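Local coordinates for protein serine protease pet (Escherichia coli, PDB 4OM9) that acts as a secreted serine protease, the passenger domain of an autotransporter enterotoxin of enteroaggregative strains, and probably cleaves host alpha-fodrin, at residues A[322-327]-A[347-352]; A[339-344]-A[359-364]; A[406-411]-A[429-434]; A[598-603]-A[648-653]. All blocks are in the same frame, centred on the assembly; numbering follows the deposited sequence.

Interaction 1: residues A[322-327]-A[347-352]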
loop_
_atom_site.group_PDB
_atom_site.type_symbol
_atom_site.label_atom_id
_atom_site.label_comp_id
_atom_site.label_asym_id
_atom_site.label_seq_id
_atom_site.Cartn_x
_atom_site.Cartn_y
_atom_site.Cartn_z
ATOM N N LYS A 322 33.059 -19.412 4.181
ATOM C CA LYS A 322 34.479 -19.153 4.417
ATOM C C LYS A 322 34.835 -17.666 4.403
ATOM O O LYS A 322 34.139 -16.851 3.806
ATOM C CB LYS A 322 35.339 -19.891 3.385
ATOM C CG LYS A 322 35.074 -21.383 3.297
ATOM C CD LYS A 322 35.588 -22.134 4.507
ATOM C CE LYS A 322 35.230 -23.613 4.397
ATOM N NZ LYS A 322 36.075 -24.495 5.261
ATOM N N LYS A 323 35.937 -17.335 5.063
ATOM C CA LYS A 323 36.461 -15.973 5.111
ATOM C C LYS A 323 37.659 -15.786 4.160
ATOM O O LYS A 323 38.590 -16.573 4.165
ATOM C CB LYS A 323 36.860 -15.625 6.551
ATOM C CG LYS A 323 37.430 -14.227 6.730
ATOM C CD LYS A 323 36.507 -13.169 6.122
ATOM C CE LYS A 323 36.577 -11.854 6.885
ATOM N NZ LYS A 323 37.910 -11.216 6.860
ATOM N N TYR A 324 37.609 -14.738 3.343
ATOM C CA TYR A 324 38.672 -14.407 2.394
ATOM C C TYR A 324 39.101 -12.950 2.503
ATOM O O TYR A 324 38.289 -12.076 2.795
ATOM C CB TYR A 324 38.222 -14.660 0.955
ATOM C CG TYR A 324 37.999 -16.106 0.602
ATOM C CD1 TYR A 324 36.759 -16.709 0.809
ATOM C CD2 TYR A 324 39.017 -16.864 0.035
ATOM C CE1 TYR A 324 36.547 -18.035 0.471
ATOM C CE2 TYR A 324 38.816 -18.184 -0.307
ATOM C CZ TYR A 324 37.583 -18.769 -0.086
ATOM O OH TYR A 324 37.390 -20.086 -0.415
ATOM N N THR A 325 40.375 -12.688 2.246
ATOM C CA THR A 325 40.842 -11.319 2.102
ATOM C C THR A 325 41.530 -11.181 0.744
ATOM O O THR A 325 42.173 -12.112 0.269
ATOM C CB THR A 325 41.791 -10.920 3.243
ATOM O OG1 THR A 325 41.090 -10.973 4.494
ATOM C CG2 THR A 325 42.298 -9.508 3.045
ATOM N N VAL A 326 41.338 -10.035 0.101
ATOM C CA VAL A 326 42.005 -9.709 -1.146
ATOM C C VAL A 326 42.824 -8.449 -0.924
ATOM O O VAL A 326 42.275 -7.369 -0.680
ATOM C CB VAL A 326 41.023 -9.483 -2.297
ATOM C CG1 VAL A 326 41.771 -9.123 -3.566
ATOM C CG2 VAL A 326 40.119 -10.716 -2.505
ATOM N N SER A 327 44.139 -8.592 -0.999
ATOM C CA SER A 327 45.046 -7.512 -0.634
ATOM C C SER A 327 46.075 -7.245 -1.714
ATOM O O SER A 327 46.378 -8.114 -2.527
ATOM C CB SER A 327 45.773 -7.839 0.673
ATOM O OG SER A 327 44.865 -8.008 1.741
ATOM N N SER A 347 29.725 -16.796 3.219
ATOM C CA SER A 347 31.100 -16.355 3.083
ATOM C C SER A 347 31.230 -14.843 3.106
ATOM O O SER A 347 30.324 -14.121 2.699
ATOM C CB SER A 347 31.714 -16.897 1.786
ATOM O OG SER A 347 32.198 -18.222 1.962
ATOM N N THR A 348 32.377 -14.376 3.581
ATOM C CA THR A 348 32.712 -12.965 3.512
ATOM C C THR A 348 34.078 -12.746 2.850
ATOM O O THR A 348 35.078 -13.360 3.229
ATOM C CB THR A 348 32.720 -12.316 4.913
ATOM O OG1 THR A 348 31.391 -12.327 5.455
ATOM C CG2 THR A 348 33.231 -10.883 4.831
ATOM N N VAL A 349 34.098 -11.862 1.858
ATOM C CA VAL A 349 35.323 -11.462 1.192
ATOM C C VAL A 349 35.724 -10.019 1.535
ATOM O O VAL A 349 35.095 -9.066 1.067
ATOM C CB VAL A 349 35.188 -11.581 -0.331
ATOM C CG1 VAL A 349 36.484 -11.183 -0.980
ATOM C CG2 VAL A 349 34.800 -13.003 -0.724
ATOM N N ASP A 350 36.778 -9.860 2.334
ATOM C CA ASP A 350 37.289 -8.522 2.620
ATOM C C ASP A 350 38.013 -8.000 1.392
ATOM O O ASP A 350 39.046 -8.525 0.965
ATOM C CB ASP A 350 38.192 -8.512 3.851
ATOM C CG ASP A 350 37.412 -8.705 5.130
ATOM O OD1 ASP A 350 36.176 -8.520 5.118
ATOM O OD2 ASP A 350 38.020 -9.048 6.151
ATOM N N TRP A 351 37.431 -6.975 0.801
ATOM C CA TRP A 351 37.874 -6.514 -0.491
ATOM C C TRP A 351 38.746 -5.298 -0.253
ATOM O O TRP A 351 38.245 -4.181 -0.132
ATOM C CB TRP A 351 36.667 -6.214 -1.398
ATOM C CG TRP A 351 37.031 -5.742 -2.768
ATOM C CD1 TRP A 351 37.030 -4.446 -3.213
ATOM C CD2 TRP A 351 37.467 -6.554 -3.880
ATOM N NE1 TRP A 351 37.438 -4.406 -4.532
ATOM C CE2 TRP A 351 37.710 -5.670 -4.957
ATOM C CE3 TRP A 351 37.686 -7.921 -4.056
ATOM C CZ2 TRP A 351 38.159 -6.134 -6.205
ATOM C CZ3 TRP A 351 38.130 -8.373 -5.297
ATOM C CH2 TRP A 351 38.359 -7.480 -6.355
ATOM N N ASN A 352 40.055 -5.519 -0.158
ATOM C CA ASN A 352 40.973 -4.414 0.124
ATOM C C ASN A 352 41.900 -4.134 -1.042
ATOM O O ASN A 352 43.083 -3.978 -0.874
ATOM C CB ASN A 352 41.798 -4.673 1.391
ATOM C CG ASN A 352 42.471 -3.400 1.911
ATOM O OD1 ASN A 352 42.236 -2.315 1.389
ATOM N ND2 ASN A 352 43.319 -3.533 2.923
HETATM O O HOH W 1 41.240 -8.371 5.829
#
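Two successive turns of the passenger beta-helix meet as parallel strands here, 323-327 beside 348-352, their axes 13° apart. The ladder starts with a side chain: Ser-347 OG, anti to its own carbonyl carbon (chi1 -83°), takes the N-H of Lys-322 at 2.7 Å from N to OG. Backbone bonds then alternate between the strands, among them Asp-350 N to Tyr-324 O at 2.7 Å and Val-326 N to Asp-350 O at 2.9 Å. On the inward face Val-326 and Trp-351 lie side by side, with Val-326 CG2 4.0 Å from Trp-351 CE3. The same methyl also meets Val-349 CG1 at 4.0 Å, wedging the valine between two residues of the next turn. Trp-351 NE1 is satisfied by Gln-375, and Tyr-324 OH by Asp-319 and the N-H of Gly-300. The other face is polar: the chain of Lys-323 curls over Thr-348, its CD 3.2 Å from Thr-348 O, and ends beside Asp-350, although the modelled salt bridge there is too short to be trusted. A water hydrogen-bonds Thr-325 OG1 and donates a weak bond to Asp-350 OD2. Apolar side chains inside, polar ones outside and in-register parallel rungs are hallmarks of a right-handed parallel beta-helix.

Interaction 2: residues A[339-344]-A[359-364]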
loop_
_atom_site.group_PDB
_atom_site.type_symbol
_atom_site.label_atom_id
_atom_site.label_comp_id
_atom_site.label_asym_id
_atom_site.label_seq_id
_atom_site.Cartn_x
_atom_site.Cartn_y
_atom_site.Cartn_z
ATOM N N ALA A 339 35.009 -10.799 -15.017
ATOM C CA ALA A 339 33.596 -11.128 -15.185
ATOM C C ALA A 339 32.776 -10.633 -14.003
ATOM O O ALA A 339 31.600 -10.347 -14.128
ATOM C CB ALA A 339 33.435 -12.625 -15.349
ATOM N N GLY A 340 33.425 -10.519 -12.852
ATOM C CA GLY A 340 32.784 -10.010 -11.656
ATOM C C GLY A 340 33.208 -10.816 -10.448
ATOM O O GLY A 340 34.246 -11.481 -10.455
ATOM N N ILE A 341 32.393 -10.765 -9.407
ATOM C CA ILE A 341 32.684 -11.475 -8.176
ATOM C C ILE A 341 31.430 -12.244 -7.767
ATOM O O ILE A 341 30.349 -11.670 -7.713
ATOM C CB ILE A 341 33.123 -10.505 -7.060
ATOM C CG1 ILE A 341 34.358 -9.712 -7.497
ATOM C CG2 ILE A 341 33.354 -11.251 -5.745
ATOM C CD1 ILE A 341 34.879 -8.718 -6.456
ATOM N N ASP A 342 31.577 -13.539 -7.507
ATOM C CA ASP A 342 30.459 -14.404 -7.149
ATOM C C ASP A 342 30.788 -15.071 -5.822
ATOM O O ASP A 342 31.615 -15.968 -5.764
ATOM C CB ASP A 342 30.204 -15.445 -8.256
ATOM C CG ASP A 342 28.986 -16.346 -7.979
ATOM O OD1 ASP A 342 28.235 -16.081 -7.017
ATOM O OD2 ASP A 342 28.769 -17.327 -8.747
ATOM N N ILE A 343 30.141 -14.625 -4.751
ATOM C CA ILE A 343 30.453 -15.136 -3.415
ATOM C C ILE A 343 29.364 -16.064 -2.925
ATOM O O ILE A 343 28.178 -15.698 -2.923
ATOM C CB ILE A 343 30.616 -14.001 -2.365
ATOM C CG1 ILE A 343 31.621 -12.943 -2.825
ATOM C CG2 ILE A 343 30.994 -14.579 -1.004
ATOM C CD1 ILE A 343 31.516 -11.605 -2.002
ATOM N N GLY A 344 29.786 -17.248 -2.490
ATOM C CA GLY A 344 28.897 -18.249 -1.947
ATOM C C GLY A 344 28.263 -17.875 -0.625
ATOM O O GLY A 344 28.786 -17.052 0.136
ATOM N N ASP A 359 35.586 -0.034 -15.567
ATOM C CA ASP A 359 34.683 -1.175 -15.656
ATOM C C ASP A 359 33.794 -1.250 -14.419
ATOM O O ASP A 359 34.218 -0.875 -13.324
ATOM C CB ASP A 359 35.486 -2.473 -15.811
ATOM C CG ASP A 359 34.622 -3.649 -16.245
ATOM O OD1 ASP A 359 33.863 -3.498 -17.227
ATOM O OD2 ASP A 359 34.706 -4.722 -15.605
ATOM N N ALA A 360 32.569 -1.736 -14.584
ATOM C CA ALA A 360 31.696 -1.959 -13.433
ATOM C C ALA A 360 32.028 -3.245 -12.713
ATOM O O ALA A 360 32.246 -4.280 -13.335
ATOM C CB ALA A 360 30.218 -1.983 -13.856
ATOM N N LEU A 361 32.036 -3.190 -11.396
ATOM C CA LEU A 361 32.179 -4.398 -10.614
ATOM C C LEU A 361 30.808 -5.094 -10.453
ATOM O O LEU A 361 29.892 -4.559 -9.820
ATOM C CB LEU A 361 32.813 -4.061 -9.261
ATOM C CG LEU A 361 32.619 -4.988 -8.057
ATOM C CD1 LEU A 361 32.926 -6.436 -8.404
ATOM C CD2 LEU A 361 33.486 -4.520 -6.897
ATOM N N HIS A 362 30.681 -6.287 -11.035
ATOM C CA HIS A 362 29.438 -7.073 -10.946
ATOM C C HIS A 362 29.495 -8.056 -9.796
ATOM O O HIS A 362 30.272 -9.007 -9.823
ATOM C CB HIS A 362 29.173 -7.849 -12.242
ATOM C CG HIS A 362 28.795 -6.984 -13.402
ATOM N ND1 HIS A 362 28.301 -7.499 -14.581
ATOM C CD2 HIS A 362 28.838 -5.643 -13.567
ATOM C CE1 HIS A 362 28.048 -6.511 -15.420
ATOM N NE2 HIS A 362 28.373 -5.373 -14.831
ATOM N N LYS A 363 28.663 -7.837 -8.792
ATOM C CA LYS A 363 28.633 -8.701 -7.623
ATOM C C LYS A 363 27.343 -9.552 -7.572
ATOM O O LYS A 363 26.234 -9.011 -7.532
ATOM C CB LYS A 363 28.768 -7.846 -6.356
ATOM C CG LYS A 363 29.041 -8.640 -5.090
ATOM C CD LYS A 363 27.790 -9.220 -4.448
ATOM C CE LYS A 363 28.143 -10.006 -3.189
ATOM N NZ LYS A 363 26.977 -10.833 -2.785
ATOM N N ILE A 364 27.486 -10.872 -7.562
ATOM C CA ILE A 364 26.329 -11.764 -7.376
ATOM C C ILE A 364 26.652 -12.781 -6.310
ATOM O O ILE A 364 27.686 -12.669 -5.629
ATOM C CB ILE A 364 25.910 -12.508 -8.648
ATOM C CG1 ILE A 364 27.044 -13.417 -9.140
ATOM C CG2 ILE A 364 25.504 -11.536 -9.723
ATOM C CD1 ILE A 364 26.672 -14.272 -10.370
#
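Ile-341 and Leu-361 meet inside the passenger beta-helix, where strands 341-343 and 361-364 stack in parallel as consecutive rungs of one face. This is the tight side of the contact. The CD1 methyl of Ile-341 lies 3.6 Å from Leu-361 CD1, the two side chains crossing at a slant, while Phe-318 from the preceding rung of this face and Trp-351 from another face press on the same isoleucine. Two residues on, Ile-343 CD1 comes across the aliphatic part of Lys-363 at roughly a right angle, 3.9 Å from CE. That lysine is buried with its CG anti to the backbone N (chi1 -168°), and its ammonium group is held by backbone carbonyls of Gly-367, Gly-365 and Asn-383 at the turns, so its inward course leaves the charge well provided for. The backbone is firm at this end too: Ile-341 N donates to His-362 O at 2.8 Å, and Ile-364 N returns a bond to Ile-341 O at 3.0 Å. Just before, Gly-340 brings its CA to 3.3 Å from His-362 O, close enough that the bare alpha carbon suits the place.

The opposite face, with Asp-342 and Ile-364, is partly exposed. Tyr-110, from the protease region of the chain, touches Ile-364 here, and its carbonyl receives His-362 ND1. The ladder lengthens toward its end, Ile-343 N reaching Ile-364 O at 3.3 Å. The side chains still touch: Asp-342 OD1 rests against the methylene of Ile-364, 3.6 Å from its CG1.

Interaction 3: residues A[406-411]-A[429-434]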
loop_
_atom_site.group_PDB
_atom_site.type_symbol
_atom_site.label_atom_id
_atom_site.label_comp_id
_atom_site.label_asym_id
_atom_site.label_seq_id
_atom_site.Cartn_x
_atom_site.Cartn_y
_atom_site.Cartn_z
ATOM N N VAL A 406 22.757 -3.633 0.363
ATOM C CA VAL A 406 23.855 -2.699 0.502
ATOM C C VAL A 406 23.858 -2.115 1.923
ATOM O O VAL A 406 22.842 -1.590 2.395
ATOM C CB VAL A 406 23.755 -1.579 -0.525
ATOM C CG1 VAL A 406 24.860 -0.526 -0.277
ATOM C CG2 VAL A 406 23.866 -2.148 -1.904
ATOM N N GLN A 407 24.995 -2.198 2.603
ATOM C CA GLN A 407 25.048 -1.828 4.004
ATOM C C GLN A 407 26.130 -0.799 4.308
ATOM O O GLN A 407 27.301 -1.029 4.037
ATOM C CB GLN A 407 25.273 -3.059 4.891
ATOM C CG GLN A 407 25.396 -2.669 6.369
ATOM C CD GLN A 407 25.712 -3.822 7.280
ATOM O OE1 GLN A 407 26.875 -4.194 7.439
ATOM N NE2 GLN A 407 24.690 -4.384 7.904
ATOM N N LEU A 408 25.723 0.327 4.891
ATOM C CA LEU A 408 26.657 1.372 5.292
ATOM C C LEU A 408 27.463 0.969 6.512
ATOM O O LEU A 408 26.909 0.452 7.472
ATOM C CB LEU A 408 25.909 2.667 5.580
ATOM C CG LEU A 408 24.950 3.079 4.467
ATOM C CD1 LEU A 408 24.445 4.487 4.685
ATOM C CD2 LEU A 408 25.638 2.980 3.128
ATOM N N ASN A 409 28.774 1.213 6.482
ATOM C CA ASN A 409 29.628 0.886 7.623
ATOM C C ASN A 409 30.800 1.851 7.773
ATOM O O ASN A 409 31.915 1.445 8.094
ATOM C CB ASN A 409 30.148 -0.542 7.493
ATOM C CG ASN A 409 30.682 -1.094 8.804
ATOM O OD1 ASN A 409 30.050 -0.972 9.851
ATOM N ND2 ASN A 409 31.862 -1.697 8.751
ATOM N N ALA A 410 30.548 3.132 7.522
ATOM C CA ALA A 410 31.562 4.178 7.670
ATOM C C ALA A 410 30.843 5.498 7.471
ATOM O O ALA A 410 29.704 5.499 7.033
ATOM C CB ALA A 410 32.712 4.005 6.650
ATOM N N GLU A 411 31.487 6.613 7.785
ATOM C CA GLU A 411 30.847 7.916 7.614
ATOM C C GLU A 411 30.872 8.311 6.148
ATOM O O GLU A 411 31.865 8.081 5.468
ATOM C CB GLU A 411 31.539 8.995 8.455
ATOM C CG GLU A 411 31.822 8.606 9.903
ATOM C CD GLU A 411 30.658 8.903 10.845
ATOM O OE1 GLU A 411 30.565 10.053 11.360
ATOM O OE2 GLU A 411 29.848 7.975 11.078
ATOM N N GLY A 429 16.317 -3.916 -3.945
ATOM C CA GLY A 429 17.111 -4.544 -2.905
ATOM C C GLY A 429 17.032 -3.704 -1.635
ATOM O O GLY A 429 16.140 -2.857 -1.514
ATOM N N LYS A 430 17.940 -3.947 -0.694
ATOM C CA LYS A 430 17.898 -3.304 0.614
ATOM C C LYS A 430 19.079 -2.384 0.844
ATOM O O LYS A 430 20.226 -2.761 0.573
ATOM C CB LYS A 430 17.861 -4.343 1.736
ATOM C CG LYS A 430 16.471 -4.783 2.157
ATOM C CD LYS A 430 16.431 -5.088 3.660
ATOM C CE LYS A 430 14.974 -5.224 4.160
ATOM N NZ LYS A 430 14.815 -5.088 5.650
ATOM N N LEU A 431 18.790 -1.179 1.335
ATOM C CA LEU A 431 19.813 -0.278 1.867
ATOM C C LEU A 431 19.701 -0.236 3.387
ATOM O O LEU A 431 18.711 0.255 3.926
ATOM C CB LEU A 431 19.685 1.140 1.294
ATOM C CG LEU A 431 20.653 2.141 1.966
ATOM C CD1 LEU A 431 22.118 1.689 1.811
ATOM C CD2 LEU A 431 20.488 3.549 1.419
ATOM N N ASP A 432 20.718 -0.765 4.065
ATOM C CA ASP A 432 20.779 -0.777 5.531
ATOM C C ASP A 432 21.692 0.348 6.014
ATOM O O ASP A 432 22.929 0.277 5.865
ATOM C CB ASP A 432 21.262 -2.141 6.035
ATOM C CG ASP A 432 21.322 -2.233 7.552
ATOM O OD1 ASP A 432 20.873 -1.302 8.255
ATOM O OD2 ASP A 432 21.816 -3.259 8.059
ATOM N N LEU A 433 21.082 1.393 6.575
ATOM C CA LEU A 433 21.821 2.573 7.027
ATOM C C LEU A 433 22.683 2.207 8.210
ATOM O O LEU A 433 23.624 2.922 8.535
ATOM C CB LEU A 433 20.875 3.728 7.405
ATOM C CG LEU A 433 19.913 4.209 6.319
ATOM C CD1 LEU A 433 19.120 5.394 6.786
ATOM C CD2 LEU A 433 20.637 4.559 5.058
ATOM N N ASN A 434 22.344 1.101 8.862
ATOM C CA ASN A 434 23.208 0.501 9.874
ATOM C C ASN A 434 23.701 1.507 10.929
ATOM O O ASN A 434 24.896 1.588 11.227
ATOM C CB ASN A 434 24.390 -0.171 9.179
ATOM C CG ASN A 434 25.263 -0.943 10.137
ATOM O OD1 ASN A 434 24.775 -1.443 11.164
ATOM N ND2 ASN A 434 26.574 -1.020 9.835
HETATM O O HOH W 2 28.441 -2.955 11.352
#
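Gln-407 and Asp-432 pair as neighbours on parallel strands 406-408 and 429-432, with Asn-434 completing a small polar cluster on the outer face of the beta-helix. Gln-407 leaves its strand with CG anti to the backbone N (chi1 177°), and its CB lies 4.2 Å from Asp-432 O. Its CG passes that same carbonyl and also meets Asn-434 CB at 3.9 Å. At CD the amide comes over the amide of Asn-434, the two planes stacked 19° apart, with Gln-407 CD 3.9 Å from Asn-434 ND2. The tip, NE2, donates to Asp-432 OD2 at 3.1 Å, meeting the carboxylate from above its plane. Asn-434 is tied across to the first segment: its ND2 gives a 2.8 Å bond to Leu-408 O, nearly in both the amide and the carbonyl plane, and shares a water with Asn-409 OD1. Asp-432 OD1 receives Asn-434 N at 2.9 Å, an Asx turn that bends the chain out of the strand. Inside, Leu-408 runs alongside Leu-433, CD1 to CD2 3.8 Å, and its CD2 rests 4.0 Å from Leu-431 CD1. Strand 385-388 flanks the pair on one side, beside Val-406 and Gln-407, and strand 451-453 on the other, where Ser-455 beyond its end also binds Asp-432 OD2; Phe-440 of strand 438-440 meets Leu-431 across the core from another face.

Interaction 4: residues A[598-603]-A[648-653]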
loop_
_atom_site.group_PDB
_atom_site.type_symbol
_atom_site.label_atom_id
_atom_site.label_comp_id
_atom_site.label_asym_id
_atom_site.label_seq_id
_atom_site.Cartn_x
_atom_site.Cartn_y
_atom_site.Cartn_z
ATOM N N ASN A 598 -6.139 4.649 -0.846
ATOM C CA ASN A 598 -5.426 3.407 -0.566
ATOM C C ASN A 598 -4.170 3.557 0.303
ATOM O O ASN A 598 -3.262 2.741 0.222
ATOM C CB ASN A 598 -5.056 2.721 -1.882
ATOM C CG ASN A 598 -6.268 2.284 -2.656
ATOM O OD1 ASN A 598 -6.857 3.064 -3.411
ATOM N ND2 ASN A 598 -6.662 1.033 -2.462
ATOM N N ALA A 599 -4.124 4.597 1.126
ATOM C CA ALA A 599 -3.194 4.623 2.242
ATOM C C ALA A 599 -3.898 4.126 3.507
ATOM O O ALA A 599 -5.036 4.495 3.792
ATOM C CB ALA A 599 -2.627 6.024 2.462
ATOM N N ASP A 600 -3.207 3.263 4.235
ATOM C CA ASP A 600 -3.654 2.733 5.506
ATOM C C ASP A 600 -2.671 3.272 6.540
ATOM O O ASP A 600 -1.562 2.743 6.678
ATOM C CB ASP A 600 -3.670 1.202 5.458
ATOM C CG ASP A 600 -4.236 0.559 6.712
ATOM O OD1 ASP A 600 -3.956 1.012 7.845
ATOM O OD2 ASP A 600 -4.963 -0.446 6.556
ATOM N N VAL A 601 -3.079 4.339 7.235
ATOM C CA VAL A 601 -2.189 5.095 8.111
ATOM C C VAL A 601 -2.524 4.921 9.577
ATOM O O VAL A 601 -3.668 5.101 9.974
ATOM C CB VAL A 601 -2.216 6.612 7.806
ATOM C CG1 VAL A 601 -1.140 7.311 8.630
ATOM C CG2 VAL A 601 -2.007 6.879 6.345
ATOM N N GLU A 602 -1.512 4.612 10.378
ATOM C CA GLU A 602 -1.703 4.441 11.797
ATOM C C GLU A 602 -0.523 4.985 12.615
ATOM O O GLU A 602 0.639 4.561 12.475
ATOM C CB GLU A 602 -1.922 2.976 12.116
ATOM C CG GLU A 602 -1.853 2.583 13.568
ATOM C CD GLU A 602 -2.606 1.286 13.864
ATOM O OE1 GLU A 602 -2.721 0.433 12.950
ATOM O OE2 GLU A 602 -3.107 1.144 15.006
ATOM N N GLY A 603 -0.850 5.937 13.471
ATOM C CA GLY A 603 0.059 6.446 14.469
ATOM C C GLY A 603 -0.422 7.814 14.946
ATOM O O GLY A 603 -1.431 8.322 14.451
ATOM N N GLU A 648 -10.860 4.409 -0.970
ATOM C CA GLU A 648 -10.840 4.263 0.476
ATOM C C GLU A 648 -9.497 4.655 1.086
ATOM O O GLU A 648 -8.445 4.349 0.527
ATOM C CB GLU A 648 -11.181 2.826 0.835
ATOM C CG GLU A 648 -10.856 2.416 2.235
ATOM C CD GLU A 648 -11.382 1.033 2.546
ATOM O OE1 GLU A 648 -12.613 0.816 2.426
ATOM O OE2 GLU A 648 -10.568 0.161 2.900
ATOM N N SER A 649 -9.539 5.350 2.224
ATOM C CA SER A 649 -8.333 5.676 2.980
ATOM C C SER A 649 -8.552 5.500 4.480
ATOM O O SER A 649 -9.672 5.660 4.979
ATOM C CB SER A 649 -7.894 7.104 2.690
ATOM O OG SER A 649 -8.853 8.020 3.185
ATOM N N LYS A 650 -7.489 5.188 5.209
ATOM C CA LYS A 650 -7.641 4.917 6.635
ATOM C C LYS A 650 -6.663 5.677 7.527
ATOM O O LYS A 650 -5.441 5.601 7.334
ATOM C CB LYS A 650 -7.479 3.428 6.927
ATOM C CG LYS A 650 -8.556 2.532 6.393
ATOM C CD LYS A 650 -8.464 1.200 7.110
ATOM C CE LYS A 650 -9.570 0.237 6.685
ATOM N NZ LYS A 650 -9.383 -0.237 5.292
ATOM N N PHE A 651 -7.198 6.377 8.520
ATOM C CA PHE A 651 -6.345 6.868 9.590
ATOM C C PHE A 651 -6.827 6.349 10.931
ATOM O O PHE A 651 -8.025 6.362 11.241
ATOM C CB PHE A 651 -6.260 8.395 9.631
ATOM C CG PHE A 651 -5.435 8.896 10.778
ATOM C CD1 PHE A 651 -4.049 8.759 10.759
ATOM C CD2 PHE A 651 -6.034 9.440 11.901
ATOM C CE1 PHE A 651 -3.291 9.186 11.823
ATOM C CE2 PHE A 651 -5.280 9.872 12.971
ATOM C CZ PHE A 651 -3.914 9.749 12.940
ATOM N N THR A 652 -5.869 5.882 11.712
ATOM C CA THR A 652 -6.111 5.340 13.027
ATOM C C THR A 652 -5.053 5.889 13.981
ATOM O O THR A 652 -3.835 5.719 13.745
ATOM C CB THR A 652 -6.064 3.813 13.010
ATOM O OG1 THR A 652 -7.133 3.325 12.196
ATOM C CG2 THR A 652 -6.199 3.243 14.415
ATOM N N GLY A 653 -5.514 6.542 15.046
ATOM C CA GLY A 653 -4.622 7.095 16.052
ATOM C C GLY A 653 -5.181 8.354 16.682
ATOM O O GLY A 653 -6.382 8.460 16.900
#
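Val-601 N to Lys-650 O and Asn-598 N to Glu-648 O, both 2.7 Å, are the shortest links in a ladder of five backbone hydrogen bonds that joins 598-603 to 648-653. Strands 599-602 and 649-652 are almost exactly parallel, 3° between their axes, and the ladder finishes with Gly-603 N on Thr-652 O at 3.0 Å, just where the chain turns a corner at Gly-603. Charged side chains line the face carrying Asp-600, Lys-650 and Glu-602. Lys-650 bends at its last torsion (chi4 70°), which turns NZ back along its own strand to Glu-648 OE2, a 2.7 Å salt bridge reached from above the carboxylate plane. Asp-600 and Glu-602 have their stronger partner on the preceding turn, since both form salt bridges with Arg-582. Across the contact Asp-600 OD2 touches only the aliphatic stem of Lys-650; the ammonium is 4.6 Å off, from Lys-650 NZ to Asp-600 OD2, which may add a weak electrostatic attraction. Glu-602 lies alongside Thr-652, its OE2 3.8 Å from the CG2 methyl.

The reverse face is hydrophobic. Val-601 CG1 meets the edge of the Phe-651 ring in its plane, 3.9 Å from CD1. Farther round, Phe-651 CZ approaches Gly-603 O obliquely at 3.2 Å, so the ring reaches along to the corner. Strand 576-583 lies next to the first segment and strand 668-672 next to the second, while Ile-595 of strand 592-595 packs against both Val-601 and Phe-651 from another face of the coil.

In the fold
All four contacts join one turn of the passenger beta-helix to the next, and they follow the chain in order from interaction 1 to interaction 4, except that the segments of interactions 1 and 2 alternate. Those two sit on different faces, offset along the coil, with strands 341-343 and 348-352 following each other in the chain; their centres are 13 Å apart, and they touch through the core, Trp-351 CZ3 lying 3.5 Å from Ile-341 CD1. Interaction 3 returns to the sheet of interaction 1, several turns on and about 18 Å away between centres. Interaction 4 lies about 30 Å from interaction 3 between centres, nearer the middle of the chain. Repeated rung pairing thus carries a long stalk away from the protease region, which interaction 2 touches.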